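Long-range contacts in Csc2 (Thermofilum pendens, PDB 4TXD), which probably binds crRNA as the Cas7-family backbone subunit of a type I-D CRISPR interference complex and binds a zinc ion: residues R52-F57 with G284-K289; Q104-L109 with C168-I173; R113-E118 with K338-L343; T195-D200 with G243-V248. All coordinates share one frame; numbering follows the deposited sequence.

Contact 1: R52-F57 with G284-K289; sequences RIEVVF and GVKAGK
The guanidinium of Arg52 meets Lys289 with its edge: NE and NH2 both donate to the one carbonyl oxygen, Lys289 O, which lies about 15° out of the guanidinium plane. The NE bond arrives from above the carbonyl plane, whereas NH2, 3.1 Å from Lys289 O, approaches in it. Arginine suits this strand end because its side-on grip still leaves NH1 for a salt bridge with Glu246 on the next strand. The arrangement joins two antiparallel neighbours, strands 52-61 and 277-288, in the central sheet of the RRM-like fold of Cas7 proteins. Backbone bonds pair Arg52 with Gly288 and Glu54 with Lys286, and Val56 N donates almost straight to Gly284 O (169°); the return bond from Gly284 N is weak. Ile53, Val55 and Val285, beta-branched and so suited to an extended chain, fill the apolar face. There Ile53 and Val285 lie side by side, with CG2 of Ile53 4.2 Å from CB of Val285, while Val55 CG2 meets Val285 CG1; helix 252-263 covers Ile53 and Val55. On the opposite face Glu54 is buried, its OE2 bound by Arg244 and by Thr293 N, and Lys286 reaches out to Leu321 O. A water bridges the strands there, donating to Glu54 OE1 at 2.7 Å and to Lys286 O at 2.8 Å.

Contact 2: Q104-L109 with C168-I173; sequences QMLQLL and CPHCTI. With ZN (zinc ion), chain B.
Met105 and Leu109, one turn apart on helix 94-115, press against helix 169-174, mostly its first turn, and here the packing is closest. Leu109 lays both branches over one side of the proline ring, CD1 3.8 Å from Pro169 CD and CD2 near CG and CD. Proline fits this first helical turn, where its missing N-H costs no helix bond, and it offers a rigid apolar surface. Met105 extends with CG anti to the backbone N (chi1 179°), then bends at its last torsion. Its sulfur rests beside the backbone of His170, SD to CA 3.9 Å, and its methyl CE touches Ile173 CD1, the two side chains crossing at about a right angle. The looser side is that of Leu106, whose CD1 comes only within 4.1 Å of His170 CD2, obliquely to the ring. No solvent side exists among the touching residues, all of them buried; instead this flank leads to the metal. His170 is not a ligand: ND1 binds Arg102, and one ring face carries Cys171 SG 3.8 Å above it. Cys168 SG and Cys171 SG hold the zinc ion at 2.2 and 2.4 Å, and Cys146 and Asp165 complete the site. Cys168 also caps the helix through a weak bond from Cys171 N, an arrangement typical of a CxxC zinc-binding turn at a helix N-terminus, here within a Cys3Asp site.

Contact 3: R113-E118 with K338-L343; sequences RDSLDE and KDPNGL
Ser115 OG lies 3.0 Å from Lys338 O, the closest polar approach between the two segments, but its hydrogen bond goes to Tyr112 O in the preceding helical turn. Its first torsion sets OG between the backbone N and the carbonyl carbon (chi1 84°), where it can reach back to Tyr112; CB as well as OG then rests on the Lys338 carbonyl. A small hydroxyl residue suits this spot, since the loop backbone comes right up to it. Next to it the ring of Pro340 packs on the helix end, with CG 3.5 Å from Ser115 O. Here the C-terminal end of helix 94-115 meets the loop before helix 343-365. That loop folds into a type I beta turn from Asp339 to Gly342, with proline at its second position, where its fixed phi is well suited. Asp339 OD1 accepts from Asn341 N at 3.0 Å, an Asx turn that steadies the bend, and Pro340 O receives the Tyr112 hydroxyl. Leu116 adds the apolar part: its side chain and that of Pro340 run alongside in opposing senses, and CD2 of the leucine lies 3.8 Å from CB of the proline.

Contact 4: T195-D200 with G243-V248; sequences TRVRFD and GRAELV
Arg244 sends CG anti to its backbone nitrogen (chi1 -174°) and bends at chi3 (78°), while Asp200 sets its carboxylate beside its own backbone N; together these turns bring the two charged groups into a salt bridge. The grip is side-on, one nitrogen to each oxygen. NE reaches Asp200 OD2 at 2.7 Å on an almost straight line (178°) and in the guanidinium plane, although it meets the carboxylate from above, and NH2 reaches OD1 at 2.9 Å on the syn side. The far end of the same guanidinium holds Glu246 OE2 with both terminal nitrogens, NH1 at 2.8 Å along the anti lone pair. Arginine is apt here because its flat, five-donor group can serve two acids at once. Strands 197-204 and 240-247 run antiparallel in the core of the RRM-like sheet, with paired bonds between Arg198 and Glu246; Val248 N adds a bond to Arg196 O at 2.9 Å. On the other face Val197 lies alongside Leu247, and Ala245, small enough to admit a ring, takes Phe199 CD1 at 3.7 Å from its CB. Helices 94-115 and 252-263 cover that side. Arg196, with its chain stem over Val248 O, leads away to Thr172 O and Glu254. Arg244 and Glu246 each bond as well to a charged side chain of the neighbouring strand 52-61. Such alternating charges would probably keep both acids ionised and hold the arginine's rotation, which would offset the cost of burying Arg244 and Glu246.

Contacts 1 and 4 belong to one sheet: strand 52-61 lies beside strand 240-247, so charge pairing and backbone bonds run on from one contact to the other. Both combine regular backbone pairing with an apolar face and a charged one, but contact 4 is buried whereas contact 1 is partly so. Contact 2, also buried, relies on side-chain packing beside the zinc ion and is tied to contact 4 where Arg196 bonds to Thr172 and Ile173. Contact 3 uses the same helix 94-115 as contact 2, yet at its surface end, where a loop docks over a small area and makes few touches.

Contact 1: R52-F57 with G284-K289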
loop_
_atom_site.group_PDB
_atom_site.type_symbol
_atom_site.label_atom_id
_atom_site.label_comp_id
_atom_site.label_asym_id
_atom_site.label_seq_id
_atom_site.Cartn_x
_atom_site.Cartn_y
_atom_site.Cartn_z
ATOM N N ARG A 52 2.865 -14.814 -5.967
ATOM C CA ARG A 52 2.467 -13.453 -5.675
ATOM C C ARG A 52 1.010 -13.277 -6.048
ATOM O O ARG A 52 0.459 -14.039 -6.852
ATOM C CB ARG A 52 3.342 -12.458 -6.451
ATOM C CG ARG A 52 3.135 -12.518 -7.964
ATOM C CD ARG A 52 4.264 -11.845 -8.719
ATOM N NE ARG A 52 5.399 -12.737 -8.916
ATOM C CZ ARG A 52 6.646 -12.324 -9.122
ATOM N NH1 ARG A 52 6.928 -11.024 -9.127
ATOM N NH2 ARG A 52 7.617 -13.210 -9.303
ATOM N N ILE A 53 0.389 -12.274 -5.448
ATOM C CA ILE A 53 -0.942 -11.868 -5.829
ATOM C C ILE A 53 -0.858 -10.479 -6.465
ATOM O O ILE A 53 -0.418 -9.520 -5.826
ATOM C CB ILE A 53 -1.872 -11.863 -4.627
ATOM C CG1 ILE A 53 -1.948 -13.290 -4.050
ATOM C CG2 ILE A 53 -3.257 -11.319 -5.009
ATOM C CD1 ILE A 53 -2.754 -13.396 -2.777
ATOM N N GLU A 54 -1.229 -10.394 -7.736
ATOM C CA GLU A 54 -1.375 -9.104 -8.414
ATOM C C GLU A 54 -2.711 -8.448 -8.096
ATOM O O GLU A 54 -3.754 -9.103 -8.148
ATOM C CB GLU A 54 -1.270 -9.263 -9.928
ATOM C CG GLU A 54 0.094 -9.560 -10.467
ATOM C CD GLU A 54 0.039 -9.825 -11.950
ATOM O OE1 GLU A 54 -0.450 -10.907 -12.330
ATOM O OE2 GLU A 54 0.470 -8.953 -12.735
ATOM N N VAL A 55 -2.687 -7.155 -7.775
ATOM C CA VAL A 55 -3.923 -6.396 -7.658
ATOM C C VAL A 55 -3.897 -5.198 -8.622
ATOM O O VAL A 55 -2.928 -4.431 -8.658
ATOM C CB VAL A 55 -4.176 -5.926 -6.206
ATOM C CG1 VAL A 55 -3.019 -5.128 -5.679
ATOM C CG2 VAL A 55 -5.449 -5.116 -6.124
ATOM N N VAL A 56 -4.943 -5.073 -9.437
ATOM C CA VAL A 56 -5.051 -3.960 -10.386
ATOM C C VAL A 56 -6.172 -3.060 -9.929
ATOM O O VAL A 56 -7.249 -3.538 -9.539
ATOM C CB VAL A 56 -5.299 -4.449 -11.832
ATOM C CG1 VAL A 56 -5.597 -3.274 -12.778
ATOM C CG2 VAL A 56 -4.097 -5.223 -12.336
ATOM N N PHE A 57 -5.922 -1.756 -9.962
ATOM C CA PHE A 57 -6.847 -0.798 -9.421
ATOM C C PHE A 57 -6.845 0.509 -10.208
ATOM O O PHE A 57 -5.956 0.761 -11.030
ATOM C CB PHE A 57 -6.537 -0.533 -7.931
ATOM C CG PHE A 57 -5.136 -0.007 -7.665
ATOM C CD1 PHE A 57 -4.052 -0.877 -7.542
ATOM C CD2 PHE A 57 -4.917 1.355 -7.498
ATOM C CE1 PHE A 57 -2.758 -0.381 -7.287
ATOM C CE2 PHE A 57 -3.631 1.861 -7.242
ATOM C CZ PHE A 57 -2.553 0.984 -7.133
ATOM N N GLY A 284 -9.513 -6.082 -9.672
ATOM C CA GLY A 284 -9.253 -7.503 -9.810
ATOM C C GLY A 284 -7.969 -7.979 -9.176
ATOM O O GLY A 284 -7.029 -7.197 -8.982
ATOM N N VAL A 285 -7.935 -9.265 -8.846
ATOM C CA VAL A 285 -6.729 -9.896 -8.315
ATOM C C VAL A 285 -6.398 -11.177 -9.077
ATOM O O VAL A 285 -7.260 -11.782 -9.704
ATOM C CB VAL A 285 -6.864 -10.236 -6.812
ATOM C CG1 VAL A 285 -7.100 -8.980 -5.996
ATOM C CG2 VAL A 285 -7.996 -11.247 -6.594
ATOM N N LYS A 286 -5.135 -11.579 -9.027
ATOM C CA LYS A 286 -4.706 -12.832 -9.624
ATOM C C LYS A 286 -3.478 -13.370 -8.900
ATOM O O LYS A 286 -2.495 -12.653 -8.714
ATOM C CB LYS A 286 -4.397 -12.660 -11.110
ATOM C CG LYS A 286 -4.172 -13.981 -11.822
ATOM C CD LYS A 286 -3.687 -13.799 -13.243
ATOM C CE LYS A 286 -3.476 -15.149 -13.911
ATOM N NZ LYS A 286 -3.086 -15.008 -15.338
ATOM N N ALA A 287 -3.538 -14.634 -8.497
ATOM C CA ALA A 287 -2.392 -15.293 -7.879
ATOM C C ALA A 287 -1.564 -16.012 -8.942
ATOM O O ALA A 287 -2.108 -16.553 -9.903
ATOM C CB ALA A 287 -2.856 -16.275 -6.792
ATOM N N GLY A 288 -0.249 -16.014 -8.782
ATOM C CA GLY A 288 0.608 -16.680 -9.743
ATOM C C GLY A 288 2.070 -16.661 -9.362
ATOM O O GLY A 288 2.489 -15.898 -8.489
ATOM N N LYS A 289 2.847 -17.516 -10.015
ATOM C CA LYS A 289 4.280 -17.540 -9.813
ATOM C C LYS A 289 4.896 -16.315 -10.457
ATOM O O LYS A 289 5.789 -15.689 -9.888
ATOM C CB LYS A 289 4.893 -18.815 -10.391
ATOM C CG LYS A 289 6.403 -18.876 -10.261
ATOM C CD LYS A 289 6.956 -20.203 -10.758
ATOM C CE LYS A 289 8.473 -20.238 -10.650
ATOM N NZ LYS A 289 9.033 -21.532 -11.130
HETATM O O HOH W 1 -0.507 -13.045 -10.651
#

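Contact 2: Q104-L109 with C168-I173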
loop_
_atom_site.group_PDB
_atom_site.type_symbol
_atom_site.label_atom_id
_atom_site.label_comp_id
_atom_site.label_asym_id
_atom_site.label_seq_id
_atom_site.Cartn_x
_atom_site.Cartn_y
_atom_site.Cartn_z
ATOM N N GLN A 104 -2.740 5.579 5.231
ATOM C CA GLN A 104 -4.147 5.216 5.368
ATOM C C GLN A 104 -4.334 4.012 6.310
ATOM O O GLN A 104 -5.208 4.024 7.184
ATOM C CB GLN A 104 -4.764 4.922 3.993
ATOM C CG GLN A 104 -6.230 4.435 4.027
ATOM C CD GLN A 104 -7.215 5.440 4.640
ATOM O OE1 GLN A 104 -6.882 6.600 4.900
ATOM N NE2 GLN A 104 -8.440 4.980 4.880
ATOM N N MET A 105 -3.519 2.976 6.146
ATOM C CA MET A 105 -3.622 1.826 7.047
ATOM C C MET A 105 -3.392 2.255 8.485
ATOM O O MET A 105 -4.080 1.790 9.404
ATOM C CB MET A 105 -2.626 0.719 6.673
ATOM C CG MET A 105 -2.713 -0.477 7.649
ATOM S SD MET A 105 -1.672 -1.891 7.253
ATOM C CE MET A 105 -2.502 -2.528 5.802
ATOM N N LEU A 106 -2.469 3.166 8.673
ATOM C CA LEU A 106 -2.177 3.694 9.967
ATOM C C LEU A 106 -3.380 4.436 10.559
ATOM O O LEU A 106 -3.660 4.341 11.737
ATOM C CB LEU A 106 -0.959 4.579 9.905
ATOM C CG LEU A 106 -0.608 5.277 11.188
ATOM C CD1 LEU A 106 -0.653 4.337 12.373
ATOM C CD2 LEU A 106 0.690 6.029 11.134
ATOM N N GLN A 107 -4.089 5.163 9.714
ATOM C CA GLN A 107 -5.246 5.924 10.196
ATOM C C GLN A 107 -6.363 4.951 10.555
ATOM O O GLN A 107 -7.064 5.140 11.552
ATOM C CB GLN A 107 -5.700 6.957 9.152
ATOM C CG GLN A 107 -6.748 7.966 9.658
ATOM C CD GLN A 107 -6.299 8.734 10.895
ATOM O OE1 GLN A 107 -5.115 9.056 11.061
ATOM N NE2 GLN A 107 -7.250 9.020 11.780
ATOM N N LEU A 108 -6.513 3.893 9.763
ATOM C CA LEU A 108 -7.504 2.871 10.042
ATOM C C LEU A 108 -7.164 2.170 11.358
ATOM O O LEU A 108 -8.062 1.872 12.146
ATOM C CB LEU A 108 -7.596 1.866 8.891
ATOM C CG LEU A 108 -8.139 2.449 7.572
ATOM C CD1 LEU A 108 -8.056 1.425 6.473
ATOM C CD2 LEU A 108 -9.588 2.909 7.742
ATOM N N LEU A 109 -5.872 1.928 11.600
ATOM C CA LEU A 109 -5.420 1.326 12.863
ATOM C C LEU A 109 -5.726 2.220 14.049
ATOM O O LEU A 109 -6.093 1.739 15.129
ATOM C CB LEU A 109 -3.912 1.029 12.834
ATOM C CG LEU A 109 -3.510 -0.160 11.972
ATOM C CD1 LEU A 109 -1.997 -0.161 11.715
ATOM C CD2 LEU A 109 -3.970 -1.453 12.637
ATOM N N CYS A 168 3.622 -3.096 14.458
ATOM C CA CYS A 168 2.269 -2.898 14.016
ATOM C C CYS A 168 2.083 -3.296 12.565
ATOM O O CYS A 168 3.005 -3.462 11.847
ATOM C CB CYS A 168 1.822 -1.479 14.273
ATOM S SG CYS A 168 2.195 -0.313 12.978
ATOM N N PRO A 169 0.742 -3.492 12.214
ATOM C CA PRO A 169 0.548 -3.937 10.839
ATOM C C PRO A 169 1.172 -3.065 9.746
ATOM O O PRO A 169 1.618 -3.592 8.798
ATOM C CB PRO A 169 -0.961 -3.954 10.688
ATOM C CG PRO A 169 -1.466 -4.330 12.016
ATOM C CD PRO A 169 -0.654 -3.484 12.884
ATOM N N HIS A 170 1.193 -1.767 9.890
ATOM C CA HIS A 170 1.755 -0.971 8.833
ATOM C C HIS A 170 3.262 -1.138 8.771
ATOM O O HIS A 170 3.802 -1.191 7.730
ATOM C CB HIS A 170 1.290 0.483 8.858
ATOM C CG HIS A 170 2.234 1.421 9.506
ATOM N ND1 HIS A 170 3.369 1.874 8.890
ATOM C CD2 HIS A 170 2.218 1.990 10.725
ATOM C CE1 HIS A 170 4.011 2.686 9.696
ATOM N NE2 HIS A 170 3.338 2.766 10.821
ATOM N N CYS A 171 3.899 -1.280 9.910
ATOM C CA CYS A 171 5.324 -1.545 9.929
ATOM C C CYS A 171 5.682 -2.880 9.325
ATOM O O CYS A 171 6.558 -2.958 8.540
ATOM C CB CYS A 171 5.882 -1.461 11.335
ATOM S SG CYS A 171 6.043 0.177 12.014
ATOM N N THR A 172 4.978 -3.918 9.707
ATOM C CA THR A 172 5.323 -5.243 9.274
ATOM C C THR A 172 4.970 -5.509 7.832
ATOM O O THR A 172 5.607 -6.264 7.172
ATOM C CB THR A 172 4.736 -6.321 10.192
ATOM O OG1 THR A 172 3.331 -6.267 10.157
ATOM C CG2 THR A 172 5.196 -6.107 11.584
ATOM N N ILE A 173 3.938 -4.861 7.351
ATOM C CA ILE A 173 3.506 -5.109 5.983
ATOM C C ILE A 173 4.295 -4.254 4.988
ATOM O O ILE A 173 4.769 -4.755 3.966
ATOM C CB ILE A 173 1.988 -4.827 5.808
ATOM C CG1 ILE A 173 1.164 -5.906 6.528
ATOM C CG2 ILE A 173 1.614 -4.805 4.334
ATOM C CD1 ILE A 173 -0.306 -5.535 6.680
HETATM ZN ZN ZN B . 4.184 0.475 13.481
#

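Contact 3: R113-E118 with K338-L343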
loop_
_atom_site.group_PDB
_atom_site.type_symbol
_atom_site.label_atom_id
_atom_site.label_comp_id
_atom_site.label_asym_id
_atom_site.label_seq_id
_atom_site.Cartn_x
_atom_site.Cartn_y
_atom_site.Cartn_z
ATOM N N ARG A 113 -8.276 1.360 17.121
ATOM C CA ARG A 113 -7.909 1.586 18.513
ATOM C C ARG A 113 -8.983 2.369 19.256
ATOM O O ARG A 113 -9.331 2.053 20.393
ATOM C CB ARG A 113 -6.580 2.332 18.597
ATOM C CG ARG A 113 -6.177 2.731 20.002
ATOM C CD ARG A 113 -5.156 3.844 19.968
ATOM N NE ARG A 113 -5.730 5.055 19.392
ATOM C CZ ARG A 113 -5.044 5.973 18.721
ATOM N NH1 ARG A 113 -3.737 5.822 18.523
ATOM N NH2 ARG A 113 -5.669 7.039 18.235
ATOM N N ASP A 114 -9.507 3.400 18.608
ATOM C CA ASP A 114 -10.488 4.271 19.244
ATOM C C ASP A 114 -11.886 3.671 19.278
ATOM O O ASP A 114 -12.779 4.217 19.906
ATOM C CB ASP A 114 -10.511 5.618 18.537
ATOM C CG ASP A 114 -9.246 6.399 18.766
ATOM O OD1 ASP A 114 -8.514 6.060 19.720
ATOM O OD2 ASP A 114 -8.984 7.349 18.005
ATOM N N SER A 115 -12.074 2.548 18.601
ATOM C CA SER A 115 -13.342 1.845 18.658
ATOM C C SER A 115 -13.405 0.871 19.843
ATOM O O SER A 115 -14.469 0.353 20.151
ATOM C CB SER A 115 -13.587 1.085 17.365
ATOM O OG SER A 115 -12.933 -0.179 17.386
ATOM N N LEU A 116 -12.276 0.615 20.502
ATOM C CA LEU A 116 -12.235 -0.402 21.564
ATOM C C LEU A 116 -12.952 0.048 22.851
ATOM O O LEU A 116 -12.881 1.221 23.232
ATOM C CB LEU A 116 -10.779 -0.778 21.885
ATOM C CG LEU A 116 -9.909 -1.151 20.676
ATOM C CD1 LEU A 116 -8.468 -1.425 21.116
ATOM C CD2 LEU A 116 -10.493 -2.353 19.910
ATOM N N ASP A 117 -13.645 -0.883 23.510
ATOM C CA ASP A 117 -14.169 -0.631 24.862
ATOM C C ASP A 117 -13.168 -1.189 25.869
ATOM O O ASP A 117 -12.055 -1.553 25.476
ATOM C CB ASP A 117 -15.563 -1.244 25.059
ATOM C CG ASP A 117 -15.619 -2.725 24.712
ATOM O OD1 ASP A 117 -14.622 -3.449 24.928
ATOM O OD2 ASP A 117 -16.675 -3.178 24.220
ATOM N N GLU A 118 -13.538 -1.291 27.136
ATOM C CA GLU A 118 -12.568 -1.754 28.112
ATOM C C GLU A 118 -12.181 -3.177 27.891
ATOM O O GLU A 118 -11.090 -3.547 28.178
ATOM C CB GLU A 118 -13.008 -1.592 29.566
ATOM C CG GLU A 118 -14.420 -1.156 29.828
ATOM C CD GLU A 118 -15.477 -2.110 29.340
ATOM O OE1 GLU A 118 -15.977 -2.938 30.103
ATOM O OE2 GLU A 118 -15.835 -1.958 28.204
ATOM N N LYS A 338 -13.810 -0.652 12.492
ATOM C CA LYS A 338 -14.216 -0.086 13.779
ATOM C C LYS A 338 -14.895 -1.132 14.672
ATOM O O LYS A 338 -15.411 -0.813 15.740
ATOM C CB LYS A 338 -15.142 1.115 13.566
ATOM C CG LYS A 338 -14.401 2.381 13.169
ATOM C CD LYS A 338 -15.342 3.569 13.008
ATOM C CE LYS A 338 -14.553 4.865 12.839
ATOM N NZ LYS A 338 -15.422 6.019 12.461
ATOM N N ASP A 339 -14.894 -2.378 14.215
ATOM C CA ASP A 339 -15.393 -3.496 15.006
ATOM C C ASP A 339 -14.227 -4.091 15.796
ATOM O O ASP A 339 -13.317 -4.675 15.207
ATOM C CB ASP A 339 -16.041 -4.545 14.095
ATOM C CG ASP A 339 -16.472 -5.808 14.837
ATOM O OD1 ASP A 339 -16.348 -5.876 16.079
ATOM O OD2 ASP A 339 -16.935 -6.748 14.160
ATOM N N PRO A 340 -14.261 -3.957 17.132
ATOM C CA PRO A 340 -13.171 -4.421 18.007
ATOM C C PRO A 340 -12.807 -5.877 17.769
ATOM O O PRO A 340 -11.677 -6.278 18.013
ATOM C CB PRO A 340 -13.748 -4.213 19.413
ATOM C CG PRO A 340 -14.683 -3.050 19.244
ATOM C CD PRO A 340 -15.337 -3.307 17.903
ATOM N N ASN A 341 -13.747 -6.661 17.270
ATOM C CA ASN A 341 -13.477 -8.057 17.022
ATOM C C ASN A 341 -13.599 -8.432 15.554
ATOM O O ASN A 341 -13.708 -9.611 15.216
ATOM C CB ASN A 341 -14.410 -8.914 17.882
ATOM C CG ASN A 341 -14.226 -8.645 19.357
ATOM O OD1 ASN A 341 -13.188 -8.976 19.929
ATOM N ND2 ASN A 341 -15.220 -8.022 19.979
ATOM N N GLY A 342 -13.548 -7.429 14.678
ATOM C CA GLY A 342 -13.567 -7.684 13.247
ATOM C C GLY A 342 -12.187 -7.991 12.671
ATOM O O GLY A 342 -11.270 -8.385 13.396
ATOM N N LEU A 343 -12.044 -7.809 11.361
ATOM C CA LEU A 343 -10.792 -8.114 10.659
ATOM C C LEU A 343 -9.526 -7.496 11.279
ATOM O O LEU A 343 -8.457 -8.108 11.232
ATOM C CB LEU A 343 -10.886 -7.669 9.194
ATOM C CG LEU A 343 -9.625 -7.936 8.363
ATOM C CD1 LEU A 343 -9.815 -9.176 7.503
ATOM C CD2 LEU A 343 -9.248 -6.727 7.524
#

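Contact 4: T195-D200 with G243-V248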
loop_
_atom_site.group_PDB
_atom_site.type_symbol
_atom_site.label_atom_id
_atom_site.label_comp_id
_atom_site.label_asym_id
_atom_site.label_seq_id
_atom_site.Cartn_x
_atom_site.Cartn_y
_atom_site.Cartn_z
ATOM N N THR A 195 9.102 -4.133 2.270
ATOM C CA THR A 195 7.663 -4.210 1.988
ATOM C C THR A 195 7.263 -5.512 1.270
ATOM O O THR A 195 7.964 -6.004 0.374
ATOM C CB THR A 195 7.195 -2.992 1.141
ATOM O OG1 THR A 195 5.770 -3.044 0.982
ATOM C CG2 THR A 195 7.866 -2.982 -0.247
ATOM N N ARG A 196 6.131 -6.076 1.682
ATOM C CA ARG A 196 5.560 -7.239 1.019
ATOM C C ARG A 196 4.467 -6.778 0.043
ATOM O O ARG A 196 3.774 -7.583 -0.571
ATOM C CB ARG A 196 5.008 -8.235 2.059
ATOM C CG ARG A 196 6.066 -9.256 2.556
ATOM C CD ARG A 196 5.532 -10.142 3.702
ATOM N NE ARG A 196 5.285 -9.334 4.886
ATOM C CZ ARG A 196 4.362 -9.578 5.812
ATOM N NH1 ARG A 196 3.567 -10.643 5.722
ATOM N NH2 ARG A 196 4.248 -8.743 6.830
ATOM N N VAL A 197 4.339 -5.463 -0.075
ATOM C CA VAL A 197 3.414 -4.813 -1.016
ATOM C C VAL A 197 4.244 -3.925 -1.947
ATOM O O VAL A 197 4.712 -2.866 -1.540
ATOM C CB VAL A 197 2.345 -3.962 -0.280
ATOM C CG1 VAL A 197 1.396 -3.258 -1.277
ATOM C CG2 VAL A 197 1.561 -4.831 0.713
ATOM N N ARG A 198 4.475 -4.392 -3.172
ATOM C CA ARG A 198 5.295 -3.663 -4.135
ATOM C C ARG A 198 4.421 -2.991 -5.193
ATOM O O ARG A 198 3.751 -3.673 -5.960
ATOM C CB ARG A 198 6.286 -4.604 -4.822
ATOM C CG ARG A 198 7.415 -5.095 -3.938
ATOM C CD ARG A 198 8.732 -5.113 -4.710
ATOM N NE ARG A 198 9.315 -6.448 -4.821
ATOM C CZ ARG A 198 9.289 -7.193 -5.924
ATOM N NH1 ARG A 198 8.700 -6.745 -7.026
ATOM N NH2 ARG A 198 9.852 -8.394 -5.925
ATOM N N PHE A 199 4.447 -1.669 -5.244
ATOM C CA PHE A 199 3.647 -0.939 -6.233
ATOM C C PHE A 199 4.391 -0.717 -7.543
ATOM O O PHE A 199 5.570 -0.355 -7.531
ATOM C CB PHE A 199 3.220 0.428 -5.699
ATOM C CG PHE A 199 2.134 0.377 -4.671
ATOM C CD1 PHE A 199 0.806 0.222 -5.049
ATOM C CD2 PHE A 199 2.441 0.500 -3.318
ATOM C CE1 PHE A 199 -0.211 0.180 -4.096
ATOM C CE2 PHE A 199 1.438 0.463 -2.358
ATOM C CZ PHE A 199 0.109 0.299 -2.741
ATOM N N ASP A 200 3.689 -0.899 -8.663
ATOM C CA ASP A 200 4.076 -0.263 -9.928
ATOM C C ASP A 200 3.856 1.237 -9.761
ATOM O O ASP A 200 3.139 1.658 -8.854
ATOM C CB ASP A 200 3.222 -0.758 -11.110
ATOM C CG ASP A 200 3.555 -2.154 -11.559
ATOM O OD1 ASP A 200 4.350 -2.856 -10.902
ATOM O OD2 ASP A 200 2.975 -2.560 -12.595
ATOM N N GLY A 243 -3.323 1.524 -11.763
ATOM C CA GLY A 243 -2.342 1.064 -10.795
ATOM C C GLY A 243 -2.270 -0.445 -10.699
ATOM O O GLY A 243 -3.218 -1.152 -11.048
ATOM N N ARG A 244 -1.124 -0.939 -10.246
ATOM C CA ARG A 244 -0.938 -2.366 -10.002
ATOM C C ARG A 244 -0.000 -2.538 -8.811
ATOM O O ARG A 244 0.975 -1.788 -8.663
ATOM C CB ARG A 244 -0.366 -3.076 -11.234
ATOM C CG ARG A 244 -0.274 -4.612 -11.108
ATOM C CD ARG A 244 0.503 -5.222 -12.271
ATOM N NE ARG A 244 1.940 -5.045 -12.078
ATOM C CZ ARG A 244 2.778 -6.004 -11.700
ATOM N NH1 ARG A 244 2.339 -7.252 -11.512
ATOM N NH2 ARG A 244 4.061 -5.720 -11.536
ATOM N N ALA A 245 -0.298 -3.524 -7.969
ATOM C CA ALA A 245 0.595 -3.888 -6.877
ATOM C C ALA A 245 0.787 -5.395 -6.831
ATOM O O ALA A 245 -0.085 -6.158 -7.263
ATOM C CB ALA A 245 0.062 -3.372 -5.546
ATOM N N GLU A 246 1.955 -5.817 -6.354
ATOM C CA GLU A 246 2.203 -7.233 -6.096
ATOM C C GLU A 246 2.282 -7.470 -4.586
ATOM O O GLU A 246 3.023 -6.786 -3.873
ATOM C CB GLU A 246 3.485 -7.699 -6.793
ATOM C CG GLU A 246 3.325 -7.816 -8.301
ATOM C CD GLU A 246 4.564 -8.372 -8.974
ATOM O OE1 GLU A 246 5.485 -8.822 -8.254
ATOM O OE2 GLU A 246 4.624 -8.351 -10.221
ATOM N N LEU A 247 1.476 -8.412 -4.108
ATOM C CA LEU A 247 1.354 -8.711 -2.682
ATOM C C LEU A 247 1.932 -10.101 -2.452
ATOM O O LEU A 247 1.459 -11.065 -3.041
ATOM C CB LEU A 247 -0.109 -8.647 -2.223
ATOM C CG LEU A 247 -0.700 -7.263 -1.935
ATOM C CD1 LEU A 247 -0.567 -6.311 -3.123
ATOM C CD2 LEU A 247 -2.169 -7.379 -1.508
ATOM N N VAL A 248 2.979 -10.197 -1.639
ATOM C CA VAL A 248 3.663 -11.477 -1.449
ATOM C C VAL A 248 3.740 -11.871 0.027
ATOM O O VAL A 248 3.875 -11.014 0.900
ATOM C CB VAL A 248 5.107 -11.450 -2.038
ATOM C CG1 VAL A 248 5.069 -11.243 -3.541
ATOM C CG2 VAL A 248 5.922 -10.358 -1.398
HETATM O O HOH W 2 0.523 1.288 -9.622
#